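Local coordinates for oligopeptide-binding protein AppA (Bacillus subtilis, PDB 1XOC) that captures oligopeptides at the cell surface and hands them to an ABC permease that supports sporulation and genetic competence, at residues N490-Y502 / P506-A519. Numbering follows the deposited sequence.
Sequences NNHMAMPENLEGY and PKRDLYNIEKWWLA. With ZN (zinc ion), chain E.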
ATOM      1  N   ASN A 490      -8.491  -4.195 -10.948  1.00 28.46           N
ATOM      2  CA  ASN A 490      -9.193  -2.961 -11.319  1.00 29.02           C
ATOM      3  C   ASN A 490     -10.048  -2.498 -10.138  1.00 29.55           C
ATOM      4  O   ASN A 490     -10.568  -3.310  -9.383  1.00 31.20           O
ATOM      5  CB  ASN A 490     -10.110  -3.221 -12.503  1.00 27.92           C
ATOM      6  CG  ASN A 490      -9.343  -3.658 -13.732  1.00 29.76           C
ATOM      7  OD1 ASN A 490      -8.425  -2.941 -14.143  1.00 32.52           O
ATOM      8  ND2 ASN A 490      -9.719  -4.782 -14.352  1.00 28.58           N
ATOM      9  N   ASN A 491     -10.179  -1.193  -9.999  1.00 29.87           N
ATOM     10  CA  ASN A 491     -11.115  -0.612  -9.057  1.00 28.87           C
ATOM     11  C   ASN A 491     -12.457  -0.358  -9.743  1.00 28.69           C
ATOM     12  O   ASN A 491     -12.504   0.073 -10.914  1.00 28.52           O
ATOM     13  CB  ASN A 491     -10.603   0.708  -8.545  1.00 30.33           C
ATOM     14  CG  ASN A 491      -9.436   0.581  -7.623  1.00 31.53           C
ATOM     15  OD1 ASN A 491      -9.368  -0.339  -6.821  1.00 36.34           O
ATOM     16  ND2 ASN A 491      -8.503   1.518  -7.718  1.00 32.11           N
ATOM     17  N   HIS A 492     -13.541  -0.582  -9.009  1.00 28.08           N
ATOM     18  CA  HIS A 492     -14.902  -0.302  -9.450  1.00 28.55           C
ATOM     19  C   HIS A 492     -15.572   0.553  -8.393  1.00 28.61           C
ATOM     20  O   HIS A 492     -16.189   0.030  -7.444  1.00 28.45           O
ATOM     21  CB  HIS A 492     -15.673  -1.609  -9.648  1.00 28.59           C
ATOM     22  CG  HIS A 492     -15.031  -2.530 -10.637  1.00 27.35           C
ATOM     23  ND1 HIS A 492     -14.040  -3.411 -10.287  1.00 29.51           N
ATOM     24  CD2 HIS A 492     -15.215  -2.688 -11.974  1.00 27.67           C
ATOM     25  CE1 HIS A 492     -13.649  -4.097 -11.343  1.00 30.04           C
ATOM     26  NE2 HIS A 492     -14.338  -3.674 -12.379  1.00 26.38           N
ATOM     27  N   MET A 493     -15.417   1.859  -8.519  1.00 28.48           N
ATOM     28  CA  MET A 493     -15.811   2.766  -7.451  1.00 28.72           C
ATOM     29  C   MET A 493     -17.255   3.216  -7.618  1.00 28.57           C
ATOM     30  O   MET A 493     -17.579   3.992  -8.534  1.00 28.33           O
ATOM     31  CB  MET A 493     -14.869   3.967  -7.390  1.00 29.79           C
ATOM     32  CG  MET A 493     -13.400   3.577  -7.406  1.00 31.68           C
ATOM     33  SD  MET A 493     -12.976   2.453  -6.072  1.00 35.40           S
ATOM     34  CE  MET A 493     -13.485   3.414  -4.664  1.00 33.16           C
ATOM     35  N   ALA A 494     -18.122   2.710  -6.738  1.00 27.71           N
ATOM     36  CA  ALA A 494     -19.519   3.129  -6.673  1.00 27.91           C
ATOM     37  C   ALA A 494     -19.655   4.373  -5.811  1.00 27.59           C
ATOM     38  O   ALA A 494     -19.061   4.450  -4.758  1.00 27.41           O
ATOM     39  CB  ALA A 494     -20.355   2.033  -6.112  1.00 27.67           C
ATOM     40  N   MET A 495     -20.446   5.343  -6.293  1.00 28.32           N
ATOM     41  CA  MET A 495     -20.587   6.635  -5.629  1.00 28.88           C
ATOM     42  C   MET A 495     -21.958   7.216  -5.971  1.00 28.37           C
ATOM     43  O   MET A 495     -22.599   6.773  -6.910  1.00 28.69           O
ATOM     44  CB  MET A 495     -19.495   7.603  -6.071  1.00 28.78           C
ATOM     45  CG  MET A 495     -19.552   7.913  -7.540  1.00 28.56           C
ATOM     46  SD  MET A 495     -18.041   8.695  -8.092  1.00 30.42           S
ATOM     47  CE  MET A 495     -16.979   7.285  -8.122  1.00 28.04           C
ATOM     48  N   PRO A 496     -22.405   8.217  -5.201  1.00 28.92           N
ATOM     49  CA  PRO A 496     -23.709   8.792  -5.518  1.00 30.37           C
ATOM     50  C   PRO A 496     -23.777   9.344  -6.941  1.00 30.56           C
ATOM     51  O   PRO A 496     -22.803   9.925  -7.420  1.00 29.38           O
ATOM     52  CB  PRO A 496     -23.847   9.914  -4.479  1.00 30.26           C
ATOM     53  CG  PRO A 496     -22.989   9.489  -3.359  1.00 30.76           C
ATOM     54  CD  PRO A 496     -21.796   8.876  -4.055  1.00 29.25           C
ATOM     55  N   GLU A 497     -24.906   9.167  -7.621  1.00 31.16           N
ATOM     56  CA  GLU A 497     -24.980   9.569  -9.040  1.00 32.54           C
ATOM     57  C   GLU A 497     -24.821  11.081  -9.188  1.00 31.03           C
ATOM     58  O   GLU A 497     -24.367  11.561 -10.234  1.00 31.79           O
ATOM     59  CB  GLU A 497     -26.241   9.053  -9.730  1.00 33.57           C
ATOM     60  CG  GLU A 497     -27.549   9.648  -9.275  1.00 37.70           C
ATOM     61  CD  GLU A 497     -28.736   8.994  -9.975  1.00 38.20           C
ATOM     62  OE1 GLU A 497     -29.894   9.261  -9.571  1.00 47.62           O
ATOM     63  OE2 GLU A 497     -28.505   8.215 -10.944  1.00 46.29           O
ATOM     64  N   ASN A 498     -25.144  11.822  -8.125  1.00 30.94           N
ATOM     65  CA  ASN A 498     -25.009  13.282  -8.108  1.00 30.63           C
ATOM     66  C   ASN A 498     -23.696  13.789  -7.521  1.00 30.52           C
ATOM     67  O   ASN A 498     -23.548  14.978  -7.275  1.00 30.69           O
ATOM     68  CB  ASN A 498     -26.215  13.934  -7.388  1.00 30.86           C
ATOM     69  CG  ASN A 498     -26.365  13.476  -5.958  1.00 32.46           C
ATOM     70  OD1 ASN A 498     -26.088  12.327  -5.642  1.00 34.70           O
ATOM     71  ND2 ASN A 498     -26.822  14.369  -5.075  1.00 33.72           N
ATOM     72  N   LEU A 499     -22.717  12.902  -7.311  1.00 29.57           N
ATOM     73  CA  LEU A 499     -21.415  13.329  -6.813  1.00 29.69           C
ATOM     74  C   LEU A 499     -20.646  13.984  -7.944  1.00 30.27           C
ATOM     75  O   LEU A 499     -20.436  13.339  -8.981  1.00 31.61           O
ATOM     76  CB  LEU A 499     -20.605  12.143  -6.270  1.00 29.84           C
ATOM     77  CG  LEU A 499     -19.345  12.554  -5.496  1.00 29.36           C
ATOM     78  CD1 LEU A 499     -19.682  13.035  -4.075  1.00 31.22           C
ATOM     79  CD2 LEU A 499     -18.355  11.421  -5.456  1.00 31.62           C
ATOM     80  N   GLU A 500     -20.214  15.226  -7.740  1.00 29.08           N
ATOM     81  CA  GLU A 500     -19.492  16.014  -8.736  1.00 29.72           C
ATOM     82  C   GLU A 500     -18.128  16.358  -8.169  1.00 29.44           C
ATOM     83  O   GLU A 500     -17.892  16.232  -6.962  1.00 30.00           O
ATOM     84  CB  GLU A 500     -20.266  17.292  -9.056  1.00 29.75           C
ATOM     85  CG  GLU A 500     -21.670  17.061  -9.561  1.00 32.74           C
ATOM     86  CD  GLU A 500     -21.721  16.312 -10.895  1.00 39.19           C
ATOM     87  OE1 GLU A 500     -22.774  15.691 -11.197  1.00 43.91           O
ATOM     88  OE2 GLU A 500     -20.712  16.338 -11.632  1.00 39.39           O
ATOM     89  N   GLY A 501     -17.208  16.732  -9.050  1.00 29.90           N
ATOM     90  CA  GLY A 501     -15.857  17.074  -8.666  1.00 30.46           C
ATOM     91  C   GLY A 501     -14.923  15.911  -8.423  1.00 29.88           C
ATOM     92  O   GLY A 501     -13.775  16.115  -8.025  1.00 31.61           O
ATOM     93  N   TYR A 502     -15.425  14.701  -8.631  1.00 30.26           N
ATOM     94  CA  TYR A 502     -14.637  13.480  -8.474  1.00 30.29           C
ATOM     95  C   TYR A 502     -13.695  13.256  -9.686  1.00 30.25           C
ATOM     96  O   TYR A 502     -14.096  13.433 -10.830  1.00 30.03           O
ATOM     97  CB  TYR A 502     -15.564  12.271  -8.240  1.00 30.86           C
ATOM     98  CG  TYR A 502     -14.829  10.936  -8.270  1.00 29.39           C
ATOM     99  CD1 TYR A 502     -14.640  10.255  -9.471  1.00 31.03           C
ATOM    100  CD2 TYR A 502     -14.318  10.372  -7.115  1.00 29.74           C
ATOM    101  CE1 TYR A 502     -13.948   9.044  -9.508  1.00 30.26           C
ATOM    102  CE2 TYR A 502     -13.653   9.168  -7.131  1.00 28.47           C
ATOM    103  CZ  TYR A 502     -13.466   8.501  -8.345  1.00 30.23           C
ATOM    104  OH  TYR A 502     -12.789   7.297  -8.372  1.00 31.38           O
ATOM    105  N   PRO A 506      -5.587   6.345  -9.253  1.00 26.73           N
ATOM    106  CA  PRO A 506      -5.357   4.893  -9.185  1.00 27.88           C
ATOM    107  C   PRO A 506      -4.778   4.353  -7.872  1.00 28.95           C
ATOM    108  O   PRO A 506      -4.788   3.114  -7.661  1.00 29.93           O
ATOM    109  CB  PRO A 506      -4.414   4.652 -10.361  1.00 27.88           C
ATOM    110  CG  PRO A 506      -3.644   5.906 -10.451  1.00 27.63           C
ATOM    111  CD  PRO A 506      -4.653   6.988 -10.208  1.00 26.97           C
ATOM    112  N   LYS A 507      -4.326   5.259  -7.008  1.00 28.86           N
ATOM    113  CA  LYS A 507      -3.748   4.915  -5.725  1.00 30.15           C
ATOM    114  C   LYS A 507      -4.555   5.392  -4.512  1.00 31.17           C
ATOM    115  O   LYS A 507      -4.739   4.638  -3.520  1.00 31.71           O
ATOM    116  CB  LYS A 507      -2.313   5.446  -5.652  1.00 30.48           C
ATOM    117  CG  LYS A 507      -1.632   5.030  -4.333  1.00 30.29           C
ATOM    118  CD  LYS A 507      -0.183   5.474  -4.232  1.00 31.93           C
ATOM    119  CE  LYS A 507       0.384   5.209  -2.823  1.00 32.87           C
ATOM    120  NZ  LYS A 507       0.610   3.775  -2.583  1.00 33.82           N
ATOM    121  N   ARG A 508      -5.019   6.634  -4.550  1.00 30.07           N
ATOM    122  CA  ARG A 508      -5.792   7.208  -3.445  1.00 31.03           C
ATOM    123  C   ARG A 508      -7.287   7.231  -3.756  1.00 32.12           C
ATOM    124  O   ARG A 508      -7.756   8.092  -4.517  1.00 30.44           O
ATOM    125  CB  ARG A 508      -5.312   8.619  -3.100  1.00 31.06           C
ATOM    126  CG  ARG A 508      -3.985   8.728  -2.448  1.00 34.71           C
ATOM    127  CD  ARG A 508      -4.105   8.854  -0.927  1.00 37.05           C
ATOM    128  NE  ARG A 508      -4.634   7.656  -0.297  1.00 37.08           N
ATOM    129  CZ  ARG A 508      -3.949   6.530  -0.130  1.00 38.50           C
ATOM    130  NH1 ARG A 508      -2.690   6.450  -0.538  1.00 39.89           N
ATOM    131  NH2 ARG A 508      -4.523   5.481   0.446  1.00 38.57           N
ATOM    132  N   ASP A 509      -8.041   6.300  -3.169  1.00 32.10           N
ATOM    133  CA  ASP A 509      -9.476   6.161  -3.468  1.00 32.88           C
ATOM    134  C   ASP A 509     -10.262   7.413  -3.148  1.00 31.84           C
ATOM    135  O   ASP A 509     -11.239   7.711  -3.809  1.00 33.93           O
ATOM    136  CB  ASP A 509     -10.103   4.966  -2.711  1.00 34.33           C
ATOM    137  CG  ASP A 509      -9.762   3.653  -3.333  1.00 40.36           C
ATOM    138  OD1 ASP A 509      -9.009   3.633  -4.356  1.00 40.20           O
ATOM    139  OD2 ASP A 509     -10.275   2.624  -2.825  1.00 47.74           O
ATOM    140  N   LEU A 510      -9.810   8.118  -2.128  1.00 31.19           N
ATOM    141  CA  LEU A 510     -10.477   9.334  -1.663  1.00 31.19           C
ATOM    142  C   LEU A 510      -9.676  10.575  -2.055  1.00 30.37           C
ATOM    143  O   LEU A 510      -9.776  11.613  -1.423  1.00 30.50           O
ATOM    144  CB  LEU A 510     -10.695   9.267  -0.155  1.00 31.36           C
ATOM    145  CG  LEU A 510     -11.427   7.997   0.340  1.00 32.02           C
ATOM    146  CD1 LEU A 510     -11.627   7.982   1.858  1.00 32.63           C
ATOM    147  CD2 LEU A 510     -12.780   7.848  -0.362  1.00 33.07           C
ATOM    148  N   TYR A 511      -8.947  10.502  -3.166  1.00 30.02           N
ATOM    149  CA  TYR A 511      -8.161  11.632  -3.612  1.00 30.36           C
ATOM    150  C   TYR A 511      -9.024  12.889  -3.723  1.00 29.89           C
ATOM    151  O   TYR A 511     -10.022  12.884  -4.414  1.00 29.95           O
ATOM    152  CB  TYR A 511      -7.513  11.341  -4.962  1.00 30.16           C
ATOM    153  CG  TYR A 511      -6.707  12.504  -5.551  1.00 30.00           C
ATOM    154  CD1 TYR A 511      -5.509  12.906  -4.975  1.00 29.31           C
ATOM    155  CD2 TYR A 511      -7.151  13.187  -6.659  1.00 29.11           C
ATOM    156  CE1 TYR A 511      -4.765  13.969  -5.524  1.00 31.67           C
ATOM    157  CE2 TYR A 511      -6.430  14.246  -7.180  1.00 30.67           C
ATOM    158  CZ  TYR A 511      -5.244  14.626  -6.582  1.00 31.64           C
ATOM    159  OH  TYR A 511      -4.501  15.682  -7.064  1.00 34.30           O
ATOM    160  N   ASN A 512      -8.583  13.967  -3.089  1.00 31.21           N
ATOM    161  CA  ASN A 512      -9.227  15.291  -3.206  1.00 30.86           C
ATOM    162  C   ASN A 512     -10.720  15.287  -2.855  1.00 30.64           C
ATOM    163  O   ASN A 512     -11.517  16.071  -3.388  1.00 30.30           O
ATOM    164  CB  ASN A 512      -8.942  15.926  -4.553  1.00 32.18           C
ATOM    165  CG  ASN A 512      -7.671  16.736  -4.546  1.00 34.59           C
ATOM    166  OD1 ASN A 512      -6.849  16.653  -3.611  1.00 39.85           O
ATOM    167  ND2 ASN A 512      -7.472  17.506  -5.598  1.00 36.20           N
ATOM    168  N   ILE A 513     -11.066  14.431  -1.904  1.00 30.61           N
ATOM    169  CA  ILE A 513     -12.431  14.329  -1.355  1.00 30.19           C
ATOM    170  C   ILE A 513     -12.966  15.683  -0.865  1.00 29.93           C
ATOM    171  O   ILE A 513     -14.181  15.932  -0.938  1.00 29.67           O
ATOM    172  CB  ILE A 513     -12.532  13.198  -0.277  1.00 30.59           C
ATOM    173  CG1 ILE A 513     -13.990  13.051   0.190  1.00 30.61           C
ATOM    174  CG2 ILE A 513     -11.540  13.393   0.873  1.00 30.59           C
ATOM    175  CD1 ILE A 513     -14.246  11.747   0.898  1.00 30.90           C
ATOM    176  N   GLU A 514     -12.064  16.568  -0.442  1.00 29.94           N
ATOM    177  CA  GLU A 514     -12.467  17.943  -0.072  1.00 30.62           C
ATOM    178  C   GLU A 514     -13.048  18.757  -1.219  1.00 31.00           C
ATOM    179  O   GLU A 514     -13.653  19.810  -0.986  1.00 32.03           O
ATOM    180  CB  GLU A 514     -11.292  18.684   0.570  1.00 30.82           C
ATOM    181  CG  GLU A 514     -10.046  18.786  -0.282  1.00 32.12           C
ATOM    182  CD  GLU A 514      -9.054  17.596  -0.169  1.00 34.05           C
ATOM    183  OE1 GLU A 514      -9.404  16.431   0.189  1.00 35.86           O
ATOM    184  OE2 GLU A 514      -7.875  17.857  -0.450  1.00 38.06           O
ATOM    185  N   LYS A 515     -12.864  18.292  -2.460  1.00 30.02           N
ATOM    186  CA  LYS A 515     -13.367  18.985  -3.616  1.00 30.10           C
ATOM    187  C   LYS A 515     -14.624  18.350  -4.203  1.00 28.93           C
ATOM    188  O   LYS A 515     -15.189  18.866  -5.160  1.00 28.84           O
ATOM    189  CB  LYS A 515     -12.319  18.991  -4.738  1.00 30.60           C
ATOM    190  CG  LYS A 515     -10.907  19.444  -4.381  1.00 34.71           C
ATOM    191  CD  LYS A 515     -10.846  20.801  -3.779  1.00 35.80           C
ATOM    192  CE  LYS A 515      -9.424  21.099  -3.318  1.00 37.62           C
ATOM    193  NZ  LYS A 515      -9.338  22.395  -2.590  1.00 37.64           N
ATOM    194  N   TRP A 516     -15.056  17.220  -3.670  1.00 27.55           N
ATOM    195  CA  TRP A 516     -16.242  16.550  -4.166  1.00 28.73           C
ATOM    196  C   TRP A 516     -17.479  17.203  -3.555  1.00 28.94           C
ATOM    197  O   TRP A 516     -17.439  17.701  -2.433  1.00 29.12           O
ATOM    198  CB  TRP A 516     -16.271  15.076  -3.754  1.00 28.68           C
ATOM    199  CG  TRP A 516     -15.071  14.244  -4.110  1.00 28.81           C
ATOM    200  CD1 TRP A 516     -13.968  14.623  -4.826  1.00 29.02           C
ATOM    201  CD2 TRP A 516     -14.841  12.882  -3.715  1.00 28.90           C
ATOM    202  NE1 TRP A 516     -13.085  13.564  -4.920  1.00 28.78           N
ATOM    203  CE2 TRP A 516     -13.590  12.495  -4.225  1.00 29.46           C
ATOM    204  CE3 TRP A 516     -15.566  11.959  -2.958  1.00 28.69           C
ATOM    205  CZ2 TRP A 516     -13.066  11.208  -4.030  1.00 28.55           C
ATOM    206  CZ3 TRP A 516     -15.042  10.695  -2.754  1.00 29.87           C
ATOM    207  CH2 TRP A 516     -13.807  10.329  -3.276  1.00 30.20           C
ATOM    208  N   TRP A 517     -18.570  17.197  -4.288  1.00 29.24           N
ATOM    209  CA  TRP A 517     -19.808  17.774  -3.793  1.00 29.91           C
ATOM    210  C   TRP A 517     -20.997  17.027  -4.357  1.00 30.16           C
ATOM    211  O   TRP A 517     -20.912  16.339  -5.371  1.00 29.05           O
ATOM    212  CB  TRP A 517     -19.883  19.268  -4.103  1.00 31.30           C
ATOM    213  CG  TRP A 517     -19.668  19.675  -5.546  1.00 32.91           C
ATOM    214  CD1 TRP A 517     -18.466  19.774  -6.209  1.00 34.29           C
ATOM    215  CD2 TRP A 517     -20.651  20.093  -6.446  1.00 34.83           C
ATOM    216  NE1 TRP A 517     -18.658  20.201  -7.476  1.00 34.62           N
ATOM    217  CE2 TRP A 517     -19.996  20.419  -7.658  1.00 34.15           C
ATOM    218  CE3 TRP A 517     -22.030  20.217  -6.365  1.00 33.64           C
ATOM    219  CZ2 TRP A 517     -20.675  20.857  -8.775  1.00 34.83           C
ATOM    220  CZ3 TRP A 517     -22.716  20.662  -7.467  1.00 34.80           C
ATOM    221  CH2 TRP A 517     -22.037  20.982  -8.672  1.00 35.40           C
ATOM    222  N   LEU A 518     -22.117  17.155  -3.661  1.00 31.11           N
ATOM    223  CA  LEU A 518     -23.362  16.543  -4.081  1.00 31.97           C
ATOM    224  C   LEU A 518     -24.275  17.591  -4.698  1.00 32.24           C
ATOM    225  O   LEU A 518     -24.674  18.546  -4.022  1.00 32.10           O
ATOM    226  CB  LEU A 518     -24.026  15.876  -2.885  1.00 31.60           C
ATOM    227  CG  LEU A 518     -23.220  14.698  -2.340  1.00 32.41           C
ATOM    228  CD1 LEU A 518     -23.606  14.356  -0.915  1.00 33.04           C
ATOM    229  CD2 LEU A 518     -23.400  13.466  -3.215  1.00 33.04           C
ATOM    230  N   ALA A 519     -24.576  17.425  -5.982  1.00 33.22           N
ATOM    231  CA  ALA A 519     -25.459  18.329  -6.687  1.00 35.36           C
ATOM    232  C   ALA A 519     -26.881  18.165  -6.159  1.00 36.86           C
ATOM    233  O   ALA A 519     -27.363  17.047  -6.004  1.00 37.50           O
ATOM    234  CB  ALA A 519     -25.404  18.044  -8.169  1.00 34.73           C
TER
HETATM  235 ZN    ZN E 523     -14.184  -4.264 -14.319  1.00 20.45          ZN
HETATM  236  O   HOH W   1     -11.763   6.426  -6.146  1.00 23.57           O
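Tyr502 swings its ring away from its own backbone N (chi1 172°), which lays it alongside Trp516, whose CG is anti to the carbonyl carbon. The pair is an offset edge-to-face stack, planes at 64°: the Tyr502 edge meets the indole face, with CD2 3.4 Å from Trp516 CZ2. Ile513 CA packs on the opposite face, while Leu499 CD2 approaches obliquely, 3.8 Å from Trp516 CE3. Replacing Trp516 by an alanine is likely to open a gap beside the Tyr502 edge and the Leu499 methyl, leaving the phenol to Met495 CE over its face and the water at its hydroxyl. That water joins Tyr502 OH (2.6 Å) to the backbone O of Asp509, to which it donates.

At the other end the segments form a two-stranded antiparallel ladder. Glu500 and Trp517 are its hydrogen-bonded pair, linked from Glu500 N to Trp517 O (2.7 Å) and from Trp517 N to Glu500 O. Glu500 CB also sits over the Trp517 indole, 3.4 Å from CE2, a CH-pi contact. Past the non-hydrogen-bonded pair Leu499 and Leu518, Asn498 closes the ladder twice: its O accepts a hydrogen bond from Ala519 N, and its ND2 gives a nearly straight bond to Ala519 O (2.9 Å, 177°), with that oxygen in the amide plane. Leu518 CD2 packs against Pro496 CB and Leu499 CD1 (3.8 Å to each).

His492 NE2 binds a zinc ion with Asp304, and Lys507 bonds the peptide held by this family 5 solute-binding protein; Asn491, whose ND2 bonds Tyr504, reaches it weakly. The ladder's first strand follows strand 483-496 through the type I turn from Pro496 to Leu499. The returning chain packs Leu510 and Ile513 on helix 43-52, and Trp516 on Leu24 of strand 23-28.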